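Side-chain contacts in DnaJ homolog dnj-2 (PDB 2QSA), which probably acts as a membrane-associated J-domain (Hsp40) co-chaperone that stimulates the ATPase activity of an Hsp70 partner: residues R38-A41 with R42-P46; K55-A58 with E59-F62. One frame throughout, in Å; residues are numbered along the deposited sequence.

Interaction 1: R38-A41 with R42-P46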
loop_
_atom_site.group_PDB
_atom_site.type_symbol
_atom_site.label_atom_id
_atom_site.label_comp_id
_atom_site.label_asym_id
_atom_site.label_seq_id
_atom_site.Cartn_x
_atom_site.Cartn_y
_atom_site.Cartn_z
ATOM N N ARG A 38 -3.783 -2.388 -11.381
ATOM C CA ARG A 38 -3.720 -3.461 -12.396
ATOM C C ARG A 38 -2.458 -3.317 -13.271
ATOM O O ARG A 38 -1.809 -4.323 -13.569
ATOM C CB ARG A 38 -4.992 -3.518 -13.259
ATOM C CG ARG A 38 -6.231 -3.940 -12.443
ATOM C CD ARG A 38 -7.569 -3.576 -13.152
ATOM N NE ARG A 38 -7.729 -4.373 -14.381
ATOM C CZ ARG A 38 -8.211 -5.620 -14.419
ATOM N NH1 ARG A 38 -8.642 -6.258 -13.310
ATOM N NH2 ARG A 38 -8.247 -6.236 -15.597
ATOM N N ALA A 39 -2.106 -2.082 -13.621
ATOM C CA ALA A 39 -0.914 -1.817 -14.437
ATOM C C ALA A 39 0.350 -2.180 -13.685
ATOM O O ALA A 39 1.248 -2.805 -14.261
ATOM C CB ALA A 39 -0.874 -0.355 -14.880
ATOM N N LEU A 40 0.436 -1.767 -12.413
ATOM C CA LEU A 40 1.694 -2.009 -11.632
ATOM C C LEU A 40 1.811 -3.484 -11.250
ATOM O O LEU A 40 2.923 -4.029 -11.255
ATOM C CB LEU A 40 1.724 -1.146 -10.389
ATOM C CG LEU A 40 2.046 0.305 -10.751
ATOM C CD1 LEU A 40 1.749 1.286 -9.558
ATOM C CD2 LEU A 40 3.510 0.413 -11.270
ATOM N N ALA A 41 0.680 -4.109 -10.917
ATOM C CA ALA A 41 0.646 -5.580 -10.659
ATOM C C ALA A 41 1.130 -6.359 -11.878
ATOM O O ALA A 41 1.950 -7.276 -11.739
ATOM C CB ALA A 41 -0.759 -6.044 -10.249
ATOM N N ARG A 42 0.677 -5.960 -13.072
ATOM C CA ARG A 42 1.161 -6.589 -14.303
ATOM C C ARG A 42 2.653 -6.398 -14.455
ATOM O O ARG A 42 3.372 -7.339 -14.768
ATOM C CB ARG A 42 0.463 -6.022 -15.535
ATOM C CG ARG A 42 -0.910 -6.596 -15.763
ATOM C CD ARG A 42 -1.396 -6.271 -17.182
ATOM N NE ARG A 42 -1.682 -4.840 -17.368
ATOM C CZ ARG A 42 -2.774 -4.219 -16.911
ATOM N NH1 ARG A 42 -3.685 -4.888 -16.208
ATOM N NH2 ARG A 42 -2.951 -2.923 -17.134
ATOM N N LYS A 43 3.118 -5.174 -14.224
ATOM C CA LYS A 43 4.548 -4.857 -14.367
ATOM C C LYS A 43 5.442 -5.690 -13.440
ATOM O O LYS A 43 6.544 -6.085 -13.821
ATOM C CB LYS A 43 4.769 -3.354 -14.127
ATOM C CG LYS A 43 6.245 -2.924 -14.174
ATOM C CD LYS A 43 6.406 -1.436 -13.819
ATOM C CE LYS A 43 7.895 -0.982 -13.992
ATOM N NZ LYS A 43 8.110 0.235 -13.181
ATOM N N HIS A 44 4.981 -5.911 -12.208
ATOM C CA HIS A 44 5.822 -6.566 -11.198
ATOM C C HIS A 44 5.477 -8.031 -11.009
ATOM O O HIS A 44 5.969 -8.666 -10.070
ATOM C CB HIS A 44 5.763 -5.785 -9.892
ATOM C CG HIS A 44 6.385 -4.431 -10.012
ATOM N ND1 HIS A 44 7.744 -4.253 -10.170
ATOM C CD2 HIS A 44 5.834 -3.193 -10.052
ATOM C CE1 HIS A 44 8.004 -2.962 -10.303
ATOM N NE2 HIS A 44 6.874 -2.294 -10.194
ATOM N N HIS A 45 4.632 -8.575 -11.891
ATOM C CA HIS A 45 4.207 -9.961 -11.721
ATOM C C HIS A 45 5.407 -10.882 -12.000
ATOM O O HIS A 45 6.132 -10.674 -12.987
ATOM C CB HIS A 45 3.049 -10.335 -12.684
ATOM C CG HIS A 45 2.422 -11.651 -12.367
ATOM N ND1 HIS A 45 1.173 -11.764 -11.790
ATOM C CD2 HIS A 45 2.893 -12.914 -12.502
ATOM C CE1 HIS A 45 0.887 -13.041 -11.615
ATOM N NE2 HIS A 45 1.915 -13.758 -12.035
ATOM N N PRO A 46 5.638 -11.888 -11.144
ATOM C CA PRO A 46 6.785 -12.772 -11.433
ATOM C C PRO A 46 6.726 -13.588 -12.734
ATOM O O PRO A 46 7.780 -14.039 -13.187
ATOM C CB PRO A 46 6.806 -13.734 -10.246
ATOM C CG PRO A 46 5.374 -13.747 -9.741
ATOM C CD PRO A 46 4.939 -12.293 -9.900
#
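Arg-42 lays its guanidinium back over the preceding turn, with Arg-38 O 3.3 Å above the guanidinium plane and Ala-39 CA on the same face, both toward the rim; this fold-back is less certain, belonging to one of two deposited conformers. It comes from a bend at chi3 (-69°), and NH1 of Arg-42 ends 3.5 Å from CB of Arg-38. NH1 of Arg-42 is too poorly angled to Arg-38 O for a hydrogen bond; that carbonyl takes the backbone N of Arg-42 instead, at 3.0 Å. Further along, the His-44 ring comes obliquely to Leu-40 O, with its CD2 at 3.3 Å, while His-44 N bonds the same oxygen at 2.9 Å. A weak second bond from His-44 N to Ala-41 O marks the helix ending: His-44 leaves helical geometry, and His-45 N, although 3.0 Å from Ala-41 O, is too badly angled to continue the pattern. His-45 and Pro-46 begin the His-Pro-Asp signature by which J-domains engage Hsp70. Lys-43 O accepts a hydrogen bond from NH1 of Arg-48, which lies beyond the turn. The end of helix 30-43 faces helix 52-73, where Ala-41 meets Phe-62 and His-44 lies against Arg-61 and Ile-65.

Interaction 2: K55-A58 with E59-F62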
loop_
_atom_site.group_PDB
_atom_site.type_symbol
_atom_site.label_atom_id
_atom_site.label_comp_id
_atom_site.label_asym_id
_atom_site.label_seq_id
_atom_site.Cartn_x
_atom_site.Cartn_y
_atom_site.Cartn_z
ATOM N N LYS A 55 12.332 -13.843 -10.050
ATOM C CA LYS A 55 10.913 -14.059 -9.743
ATOM C C LYS A 55 10.651 -13.723 -8.269
ATOM O O LYS A 55 9.624 -13.109 -7.940
ATOM C CB LYS A 55 10.456 -15.497 -10.035
ATOM C CG LYS A 55 10.291 -15.834 -11.511
ATOM C CD LYS A 55 9.628 -17.225 -11.623
ATOM C CE LYS A 55 9.412 -17.670 -13.081
ATOM N NZ LYS A 55 8.392 -16.834 -13.816
ATOM N N LEU A 56 11.585 -14.107 -7.386
ATOM C CA LEU A 56 11.459 -13.763 -5.956
ATOM C C LEU A 56 11.482 -12.259 -5.751
ATOM O O LEU A 56 10.700 -11.728 -4.952
ATOM C CB LEU A 56 12.559 -14.445 -5.117
ATOM C CG LEU A 56 12.432 -15.977 -5.112
ATOM C CD1 LEU A 56 13.601 -16.626 -4.413
ATOM C CD2 LEU A 56 11.092 -16.442 -4.511
ATOM N N LEU A 57 12.372 -11.582 -6.483
ATOM C CA LEU A 57 12.480 -10.106 -6.344
ATOM C C LEU A 57 11.211 -9.433 -6.861
ATOM O O LEU A 57 10.746 -8.431 -6.294
ATOM C CB LEU A 57 13.716 -9.583 -7.067
ATOM C CG LEU A 57 15.037 -10.043 -6.451
ATOM C CD1 LEU A 57 16.164 -9.563 -7.393
ATOM C CD2 LEU A 57 15.212 -9.533 -5.006
ATOM N N ALA A 58 10.624 -9.984 -7.924
ATOM C CA ALA A 58 9.363 -9.455 -8.477
ATOM C C ALA A 58 8.237 -9.684 -7.468
ATOM O O ALA A 58 7.464 -8.743 -7.190
ATOM C CB ALA A 58 9.033 -10.117 -9.834
ATOM N N GLU A 59 8.167 -10.897 -6.896
ATOM C CA GLU A 59 7.152 -11.211 -5.852
ATOM C C GLU A 59 7.243 -10.263 -4.658
ATOM O O GLU A 59 6.215 -9.804 -4.130
ATOM C CB GLU A 59 7.242 -12.674 -5.388
ATOM C CG GLU A 59 6.800 -13.596 -6.468
ATOM C CD GLU A 59 6.945 -15.069 -6.134
ATOM O OE1 GLU A 59 6.785 -15.430 -4.944
ATOM O OE2 GLU A 59 7.211 -15.854 -7.083
ATOM N N GLU A 60 8.472 -9.968 -4.265
ATOM C CA GLU A 60 8.752 -9.033 -3.172
ATOM C C GLU A 60 8.085 -7.695 -3.465
ATOM O O GLU A 60 7.380 -7.142 -2.622
ATOM C CB GLU A 60 10.260 -8.797 -3.032
ATOM C CG GLU A 60 11.005 -9.772 -2.155
ATOM C CD GLU A 60 12.527 -9.560 -2.204
ATOM O OE1 GLU A 60 13.005 -8.387 -2.185
ATOM O OE2 GLU A 60 13.252 -10.579 -2.255
ATOM N N ARG A 61 8.284 -7.175 -4.670
ATOM C CA ARG A 61 7.685 -5.859 -4.951
ATOM C C ARG A 61 6.152 -5.978 -5.128
ATOM O O ARG A 61 5.362 -5.109 -4.682
ATOM C CB ARG A 61 8.305 -5.256 -6.200
ATOM C CG ARG A 61 7.847 -3.833 -6.514
ATOM C CD ARG A 61 8.173 -2.884 -5.310
ATOM N NE ARG A 61 7.696 -1.521 -5.522
ATOM C CZ ARG A 61 7.538 -0.668 -4.500
ATOM N NH1 ARG A 61 7.853 -1.114 -3.252
ATOM N NH2 ARG A 61 7.091 0.583 -4.663
ATOM N N PHE A 62 5.754 -7.042 -5.806
ATOM C CA PHE A 62 4.329 -7.306 -6.037
ATOM C C PHE A 62 3.542 -7.261 -4.719
ATOM O O PHE A 62 2.411 -6.700 -4.667
ATOM C CB PHE A 62 4.153 -8.667 -6.721
ATOM C CG PHE A 62 2.737 -8.913 -7.219
ATOM C CD1 PHE A 62 2.423 -8.705 -8.545
ATOM C CD2 PHE A 62 1.725 -9.313 -6.344
ATOM C CE1 PHE A 62 1.092 -8.946 -9.041
ATOM C CE2 PHE A 62 0.398 -9.549 -6.798
ATOM C CZ PHE A 62 0.094 -9.366 -8.163
HETATM O O HOH W 1 12.450 -6.750 -4.929
#
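Four successive i to i+4 backbone bonds carry the helix through 55-62, from Glu-59 N to Lys-55 O at 2.8 Å through to Phe-62 N to Ala-58 O, a nearly straight bond (N-H...O 166°). Leu-57 and Glu-60 run alongside each other in the same direction, Glu-60 bringing OE2 to 3.5 Å from CD2 of Leu-57. A water joins the same pair, donating to Leu-57 O at 2.8 Å and to Glu-60 OE1 at 3.2 Å; both carboxylate contacts hold for one of two deposited Glu-60 conformers and are less certain. Leu-57 O itself serves two donors, the water and Arg-61 N. Glu-59 reaches back along the turn with an extended chain, its CG 3.2 Å from Lys-55 O. Helix 52-73 is one arm of the antiparallel helical hairpin of the J-domain, and here Ala-58 touches Val-49 of the connecting loop. Lys-55 does not pair with Glu-59, its NZ standing 6.9 Å from OE2; the ammonium turns instead to the carbonyl oxygens of Val-49 and Pro-46. With CG opposite the backbone N (chi1 -175°), Arg-61 runs away from the preceding turn, and its NH1 forms a salt bridge with Glu-15. Phe-62 takes a similar first torsion, -170°, which leads its ring off from Ala-58 and onto Tyr-37 of helix 30-43.

Overall arrangement
Both contacts lie at the surface, on the same side of the chain's centre with their own centres about 10 Å apart, but they hold different helices of one hairpin: interaction 1 the end of helix 30-43, interaction 2 an early part of helix 52-73. In 55-62 the helical bonding is unbroken and acidic side chains flank leucines; in 38-46 it runs out at the turn, among arginine, lysine and histidine. Only interaction 1 includes a buried residue, Ala-41. The two meet directly: His-44 O lies 3.4 Å from CB of Ala-58, and CG of Pro-46 packs 3.6 Å from CG of Glu-59.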